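Butyryl-CoA dehydrogenase (PDB 6CXT) is a flavoprotein of the acyl-CoA dehydrogenase family, with flavin-adenine dinucleotide and the ligand FK4 bound in its pockets. Local coordinates at residues F44-F47 and G48-I51; A237-D240 and W241-C245. All coordinates share one frame; numbering follows the deposited sequence.

Interaction 1. Residues F44-F47 and G48-I51; sequences FGYF and GLPI
Gly48 turns its backbone N-H back onto Gly45 O, 3.1 Å from N to O. The bond is bent, with an angle of 140° at the hydrogen. Leu49 then lays its isobutyl group over the carbonyls just left behind: its CD2 sits 3.3 Å from Gly45 O and its CG 3.5 Å from Tyr46 O. With CG anti to its own carbonyl carbon (chi1 -49°), the side chain is carried back along the preceding residues, and Leu49 CD1 meets Tyr46 CD1 obliquely at 4.2 Å. Pro50 occupies the third place of a type I beta turn, which Ile51 closes by donating its N-H to Gly48 O at 3.1 Å. Ile51 CG1 also approaches Phe47 O, at 3.9 Å. Just before this turn, a Schellman motif with Gly45 at positive phi ends helix 35-44. Around the bend, Tyr46 OH bonds Leu84 O, the Phe47 ring stacks on Trp38, and Leu49 packs on Ile70 of helix 64-77. Pro50 rests on Thr91 and Met96 of helix 81-101, so the turn lies buried among three helices of the N-terminal domain.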
ATOM      1  N   PHE B  44     -31.712 -13.279 -22.991  1.00 28.04           N
ATOM      2  CA  PHE B  44     -30.350 -13.711 -23.297  1.00 28.01           C
ATOM      3  C   PHE B  44     -30.012 -15.045 -22.611  1.00 28.16           C
ATOM      4  O   PHE B  44     -29.245 -15.822 -23.142  1.00 28.57           O
ATOM      5  CB  PHE B  44     -29.340 -12.583 -22.938  1.00 27.46           C
ATOM      6  CG  PHE B  44     -27.892 -12.996 -22.985  1.00 27.79           C
ATOM      7  CD1 PHE B  44     -27.169 -12.919 -24.181  1.00 29.15           C
ATOM      8  CD2 PHE B  44     -27.249 -13.456 -21.835  1.00 26.48           C
ATOM      9  CE1 PHE B  44     -25.811 -13.293 -24.228  1.00 28.26           C
ATOM     10  CE2 PHE B  44     -25.899 -13.849 -21.881  1.00 27.15           C
ATOM     11  CZ  PHE B  44     -25.180 -13.746 -23.086  1.00 28.37           C
ATOM     12  N   GLY B  45     -30.571 -15.290 -21.434  1.00 27.80           N
ATOM     13  CA  GLY B  45     -30.328 -16.519 -20.692  1.00 25.78           C
ATOM     14  C   GLY B  45     -29.552 -16.327 -19.395  1.00 25.42           C
ATOM     15  O   GLY B  45     -29.177 -17.317 -18.780  1.00 26.30           O
ATOM     16  N   TYR B  46     -29.314 -15.068 -18.978  1.00 27.32           N
ATOM     17  CA  TYR B  46     -28.513 -14.724 -17.734  1.00 23.72           C
ATOM     18  C   TYR B  46     -29.008 -15.418 -16.482  1.00 23.81           C
ATOM     19  O   TYR B  46     -28.216 -15.848 -15.642  1.00 24.07           O
ATOM     20  CB  TYR B  46     -28.583 -13.199 -17.506  1.00 23.29           C
ATOM     21  CG  TYR B  46     -27.726 -12.605 -16.389  1.00 22.30           C
ATOM     22  CD1 TYR B  46     -26.397 -13.001 -16.223  1.00 21.91           C
ATOM     23  CD2 TYR B  46     -28.225 -11.603 -15.540  1.00 23.85           C
ATOM     24  CE1 TYR B  46     -25.604 -12.434 -15.241  1.00 23.62           C
ATOM     25  CE2 TYR B  46     -27.425 -11.003 -14.533  1.00 22.94           C
ATOM     26  CZ  TYR B  46     -26.126 -11.441 -14.386  1.00 23.19           C
ATOM     27  OH  TYR B  46     -25.290 -10.912 -13.431  1.00 21.70           O
ATOM     28  N   PHE B  47     -30.335 -15.510 -16.309  1.00 24.63           N
ATOM     29  CA  PHE B  47     -30.831 -16.072 -15.060  1.00 25.32           C
ATOM     30  C   PHE B  47     -30.931 -17.582 -15.119  1.00 26.69           C
ATOM     31  O   PHE B  47     -31.136 -18.225 -14.096  1.00 29.40           O
ATOM     32  CB  PHE B  47     -32.208 -15.506 -14.693  1.00 26.20           C
ATOM     33  CG  PHE B  47     -32.285 -14.022 -14.793  1.00 25.35           C
ATOM     34  CD1 PHE B  47     -31.466 -13.211 -13.998  1.00 24.12           C
ATOM     35  CD2 PHE B  47     -33.164 -13.428 -15.676  1.00 25.72           C
ATOM     36  CE1 PHE B  47     -31.542 -11.856 -14.108  1.00 22.22           C
ATOM     37  CE2 PHE B  47     -33.241 -12.060 -15.772  1.00 26.24           C
ATOM     38  CZ  PHE B  47     -32.407 -11.273 -14.994  1.00 24.57           C
ATOM     39  N   GLY B  48     -30.791 -18.140 -16.310  1.00 25.18           N
ATOM     40  CA  GLY B  48     -30.855 -19.580 -16.457  1.00 27.43           C
ATOM     41  C   GLY B  48     -29.528 -20.264 -16.651  1.00 28.85           C
ATOM     42  O   GLY B  48     -29.508 -21.471 -16.822  1.00 29.94           O
ATOM     43  N   LEU B  49     -28.406 -19.529 -16.618  1.00 27.45           N
ATOM     44  CA  LEU B  49     -27.109 -20.169 -16.952  1.00 25.50           C
ATOM     45  C   LEU B  49     -26.811 -21.462 -16.178  1.00 24.83           C
ATOM     46  O   LEU B  49     -26.432 -22.452 -16.812  1.00 25.98           O
ATOM     47  CB  LEU B  49     -25.905 -19.191 -16.864  1.00 25.89           C
ATOM     48  CG  LEU B  49     -26.066 -17.856 -17.583  1.00 23.70           C
ATOM     49  CD1 LEU B  49     -24.976 -16.858 -17.158  1.00 23.14           C
ATOM     50  CD2 LEU B  49     -25.996 -18.136 -19.067  1.00 23.79           C
ATOM     51  N   PRO B  50     -26.968 -21.470 -14.831  1.00 23.17           N
ATOM     52  CA  PRO B  50     -26.633 -22.691 -14.125  1.00 27.80           C
ATOM     53  C   PRO B  50     -27.860 -23.585 -13.793  1.00 31.25           C
ATOM     54  O   PRO B  50     -27.742 -24.440 -12.923  1.00 31.16           O
ATOM     55  CB  PRO B  50     -26.070 -22.163 -12.801  1.00 26.75           C
ATOM     56  CG  PRO B  50     -26.838 -20.883 -12.555  1.00 27.37           C
ATOM     57  CD  PRO B  50     -27.362 -20.409 -13.890  1.00 24.02           C
ATOM     58  N   ILE B  51     -29.018 -23.321 -14.391  1.00 31.41           N
ATOM     59  CA  ILE B  51     -30.250 -24.097 -14.048  1.00 29.94           C
ATOM     60  C   ILE B  51     -30.349 -25.247 -15.067  1.00 28.92           C
ATOM     61  O   ILE B  51     -30.260 -25.011 -16.270  1.00 27.56           O
ATOM     62  CB  ILE B  51     -31.545 -23.232 -14.011  1.00 29.94           C
ATOM     63  CG1 ILE B  51     -31.321 -21.966 -13.170  1.00 31.57           C
ATOM     64  CG2 ILE B  51     -32.753 -24.022 -13.474  1.00 27.80           C
ATOM     65  CD1 ILE B  51     -30.945 -22.193 -11.721  1.00 26.77           C
TER

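Interaction 2. Residues A237-D240 and W241-C245. With FK4 (S-[2-({N-[(2R)-2-hydroxy-4-{[(R)-hydroxy(oxo)-lambda~5~-phosphanyl]oxy}-3,3-dimethylbutanoyl]-beta-alanyl}amino)ethyl] 1H-pyrrole-2-carbothioate), chain C.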
ATOM      1  N   ALA B 237     -23.737 -22.244   1.826  1.00 20.39           N
ATOM      2  CA  ALA B 237     -23.635 -22.787   0.485  1.00 21.44           C
ATOM      3  C   ALA B 237     -24.061 -21.777  -0.591  1.00 22.26           C
ATOM      4  O   ALA B 237     -23.537 -21.747  -1.719  1.00 22.57           O
ATOM      5  CB  ALA B 237     -24.477 -24.057   0.340  1.00 22.04           C
ATOM      6  N   SER B 238     -24.998 -20.933  -0.230  1.00 21.99           N
ATOM      7  CA  SER B 238     -25.491 -19.926  -1.191  1.00 25.18           C
ATOM      8  C   SER B 238     -24.400 -18.815  -1.351  1.00 23.20           C
ATOM      9  O   SER B 238     -24.180 -18.345  -2.437  1.00 22.29           O
ATOM     10  CB  SER B 238     -26.834 -19.416  -0.710  1.00 27.03           C
ATOM     11  OG  SER B 238     -26.902 -18.074  -0.359  1.00 35.48           O
ATOM     12  N   MET B 239     -23.761 -18.437  -0.254  1.00 21.08           N
ATOM     13  CA  MET B 239     -22.603 -17.492  -0.302  1.00 21.61           C
ATOM     14  C   MET B 239     -21.431 -18.108  -1.066  1.00 23.46           C
ATOM     15  O   MET B 239     -20.705 -17.406  -1.750  1.00 20.66           O
ATOM     16  CB  MET B 239     -22.178 -17.071   1.076  1.00 21.21           C
ATOM     17  CG  MET B 239     -23.094 -16.082   1.743  1.00 20.71           C
ATOM     18  SD  MET B 239     -23.447 -14.628   0.672  1.00 24.51           S
ATOM     19  CE  MET B 239     -25.088 -15.036   0.003  1.00 21.51           C
ATOM     20  N   ASP B 240     -21.269 -19.425  -1.004  1.00 21.34           N
ATOM     21  CA  ASP B 240     -20.237 -20.033  -1.843  1.00 22.25           C
ATOM     22  C   ASP B 240     -20.521 -19.815  -3.317  1.00 23.30           C
ATOM     23  O   ASP B 240     -19.611 -19.509  -4.101  1.00 22.17           O
ATOM     24  CB  ASP B 240     -20.003 -21.493  -1.490  1.00 25.05           C
ATOM     25  CG  ASP B 240     -18.677 -21.993  -2.001  1.00 27.32           C
ATOM     26  OD1 ASP B 240     -17.621 -21.486  -1.523  1.00 30.15           O
ATOM     27  OD2 ASP B 240     -18.684 -22.872  -2.884  1.00 29.11           O
ATOM     28  N   TRP B 241     -21.790 -19.914  -3.709  1.00 19.42           N
ATOM     29  CA  TRP B 241     -22.183 -19.607  -5.060  1.00 21.04           C
ATOM     30  C   TRP B 241     -22.035 -18.105  -5.385  1.00 19.58           C
ATOM     31  O   TRP B 241     -21.534 -17.748  -6.455  1.00 23.67           O
ATOM     32  CB  TRP B 241     -23.671 -20.005  -5.322  1.00 22.37           C
ATOM     33  CG  TRP B 241     -23.805 -21.474  -5.633  1.00 24.33           C
ATOM     34  CD1 TRP B 241     -24.298 -22.473  -4.796  1.00 25.44           C
ATOM     35  CD2 TRP B 241     -23.454 -22.105  -6.852  1.00 25.09           C
ATOM     36  NE1 TRP B 241     -24.243 -23.688  -5.437  1.00 25.51           N
ATOM     37  CE2 TRP B 241     -23.746 -23.500  -6.702  1.00 28.14           C
ATOM     38  CE3 TRP B 241     -22.909 -21.646  -8.062  1.00 24.36           C
ATOM     39  CZ2 TRP B 241     -23.464 -24.419  -7.692  1.00 26.67           C
ATOM     40  CZ3 TRP B 241     -22.674 -22.546  -9.055  1.00 26.44           C
ATOM     41  CH2 TRP B 241     -22.970 -23.938  -8.873  1.00 27.86           C
ATOM     42  N   GLU B 242     -22.526 -17.269  -4.502  1.00 19.01           N
ATOM     43  CA  GLU B 242     -22.567 -15.815  -4.771  1.00 20.61           C
ATOM     44  C   GLU B 242     -21.136 -15.215  -4.781  1.00 20.35           C
ATOM     45  O   GLU B 242     -20.759 -14.492  -5.698  1.00 19.91           O
ATOM     46  CB  GLU B 242     -23.410 -15.114  -3.725  1.00 22.65           C
ATOM     47  CG  GLU B 242     -23.619 -13.652  -4.070  1.00 25.86           C
ATOM     48  CD  GLU B 242     -24.514 -12.965  -3.068  1.00 28.35           C
ATOM     49  OE1 GLU B 242     -25.736 -13.002  -3.261  1.00 31.90           O
ATOM     50  OE2 GLU B 242     -24.025 -12.370  -2.090  1.00 28.67           O
ATOM     51  N   ARG B 243     -20.345 -15.553  -3.769  1.00 19.04           N
ATOM     52  CA  ARG B 243     -18.984 -15.002  -3.619  1.00 19.10           C
ATOM     53  C   ARG B 243     -18.135 -15.432  -4.807  1.00 20.76           C
ATOM     54  O   ARG B 243     -17.240 -14.703  -5.221  1.00 21.02           O
ATOM     55  CB  ARG B 243     -18.373 -15.488  -2.304  1.00 17.58           C
ATOM     56  CG  ARG B 243     -18.952 -14.777  -1.068  1.00 15.91           C
ATOM     57  CD  ARG B 243     -18.411 -15.499   0.172  1.00 17.91           C
ATOM     58  NE  ARG B 243     -19.127 -15.032   1.351  1.00 19.74           N
ATOM     59  CZ  ARG B 243     -19.181 -15.697   2.519  1.00 20.67           C
ATOM     60  NH1 ARG B 243     -18.596 -16.880   2.642  1.00 19.80           N
ATOM     61  NH2 ARG B 243     -19.850 -15.181   3.553  1.00 19.71           N
ATOM     62  N   CYS B 244     -18.427 -16.614  -5.355  1.00 19.30           N
ATOM     63  CA  CYS B 244     -17.702 -17.143  -6.507  1.00 21.75           C
ATOM     64  C   CYS B 244     -18.169 -16.514  -7.825  1.00 22.84           C
ATOM     65  O   CYS B 244     -17.337 -15.944  -8.601  1.00 22.97           O
ATOM     66  CB  CYS B 244     -17.864 -18.669  -6.603  1.00 20.95           C
ATOM     67  SG  CYS B 244     -16.883 -19.455  -7.921  1.00 25.94           S
ATOM     68  N   CYS B 245     -19.468 -16.604  -8.109  1.00 19.33           N
ATOM     69  CA  CYS B 245     -19.959 -16.314  -9.438  1.00 18.30           C
ATOM     70  C   CYS B 245     -20.378 -14.864  -9.622  1.00 20.38           C
ATOM     71  O   CYS B 245     -20.218 -14.335 -10.694  1.00 18.79           O
ATOM     72  CB  CYS B 245     -21.159 -17.222  -9.776  1.00 21.78           C
ATOM     73  SG  CYS B 245     -20.714 -18.999  -9.682  1.00 24.82           S
TER
HETATM   74  O01 FK4 C 100     -18.960 -20.547   6.746  1.00 24.35           O
HETATM   75  P02 FK4 C 100     -19.817 -20.232   8.017  1.00 27.76           P
HETATM   76  O03 FK4 C 100     -19.981 -18.719   8.400  1.00 25.44           O
HETATM   77  C04 FK4 C 100     -18.903 -17.850   8.206  1.00 24.44           C
HETATM   78  C05 FK4 C 100     -18.880 -16.651   9.105  1.00 26.00           C
HETATM   79  C06 FK4 C 100     -17.652 -15.790   8.708  1.00 25.44           C
HETATM   80  C07 FK4 C 100     -18.767 -17.160  10.568  1.00 25.66           C
HETATM   81  C08 FK4 C 100     -20.197 -15.836   9.012  1.00 24.19           C
HETATM   82  O09 FK4 C 100     -20.344 -14.913  10.064  1.00 25.71           O
HETATM   83  C10 FK4 C 100     -20.394 -15.148   7.646  1.00 24.13           C
HETATM   84  N11 FK4 C 100     -20.492 -13.699   7.737  1.00 22.76           N
HETATM   85  C12 FK4 C 100     -20.648 -12.964   6.532  1.00 23.12           C
HETATM   86  C13 FK4 C 100     -22.135 -12.733   6.186  1.00 22.02           C
HETATM   87  C14 FK4 C 100     -22.367 -12.551   4.746  1.00 21.27           C
HETATM   88  N15 FK4 C 100     -23.518 -11.787   4.527  1.00 21.89           N
HETATM   89  C16 FK4 C 100     -23.979 -11.563   3.156  1.00 19.96           C
HETATM   90  C17 FK4 C 100     -25.504 -11.358   3.095  1.00 20.14           C
HETATM   91  S18 FK4 C 100     -26.153 -11.568   1.461  1.00 25.99           S
HETATM   92  C19 FK4 C 100     -25.322 -10.275   0.537  1.00 27.39           C
HETATM   93  C20 FK4 C 100     -25.997 -10.279  -0.777  1.00 28.49           C
HETATM   94  C21 FK4 C 100     -25.924  -9.331  -1.774  1.00 34.29           C
HETATM   95  C22 FK4 C 100     -26.722  -9.829  -2.825  1.00 29.40           C
HETATM   96  C23 FK4 C 100     -27.271 -11.074  -2.428  1.00 33.58           C
HETATM   97  N24 FK4 C 100     -26.833 -11.370  -1.187  1.00 26.49           N
HETATM   98  O25 FK4 C 100     -24.777  -9.338   1.161  1.00 23.75           O
HETATM   99  O26 FK4 C 100     -21.675 -13.038   3.855  1.00 21.54           O
HETATM  100  O27 FK4 C 100     -20.408 -15.738   6.513  1.00 24.87           O
HETATM  101  O28 FK4 C 100     -21.181 -20.796   7.793  1.00 28.79           O
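The Arg243 guanidinium carries Met239 CB over the centre of one face, 3.6 Å from CZ, while FK4 lies at its edge. There Arg243 NH2 gives two hydrogen bonds, to FK4 O26 at 2.8 Å and to FK4 O27 at 3.1 Å, a fork that grips two carbonyl oxygens of the ligand. The arginine runs extended from CG to NE, crossing Met239 at about a right angle. Round the Trp241 indole, Ala237 O comes in obliquely, 3.3 Å from Trp241 CD1. Met239 bends at chi2 and chi3 (-51° and 100°), which brings Met239 CE within 3.6 Å of Glu242 OE2 and 3.9 Å of FK4 S18. Glu242 lies alongside, pointing the same way. Beyond the two segments, Ser363 holds both pocket side chains, its O taking a bond from Arg243 NE, which helps fix how the flat group is turned, and its OG bonding Glu242 OE2. Lys306 makes a cation-pi contact with the Trp241 ring and a salt bridge with Asp240 OD2, which is also hydrogen-bonded to Asn312. Backbone i to i+4 bonds run beneath all this, among them Arg243 N to Met239 O at 2.8 Å. On this alpha-helix of the C-terminal acyl-CoA dehydrogenase domain, Met239 and the residues three and four further on, Glu242 and Arg243, form a single ligand-facing side of the FK4 pocket.

Overall arrangement
From the N terminus, interaction 1 comes first, where the chain leaves helix 35-44 and bends through residues 44-51 before helix 64-77. The chain goes on through helices 64-77, 81-101 and 104-114, crosses the beta-sheet middle domain and enters helix 231-245, whose last two and a half turns make interaction 2. The two are in series, neither nested nor crossed, and each closes only a few residues of chain. Their centres lie about 16 Å apart and they do not touch, though both lean on helices 64-77 and 81-101: Met96 meets Pro50 from one and Trp241 from the other. Shared neighbours thus join the N-terminal turn to the ligand-facing helix of the C-terminal domain.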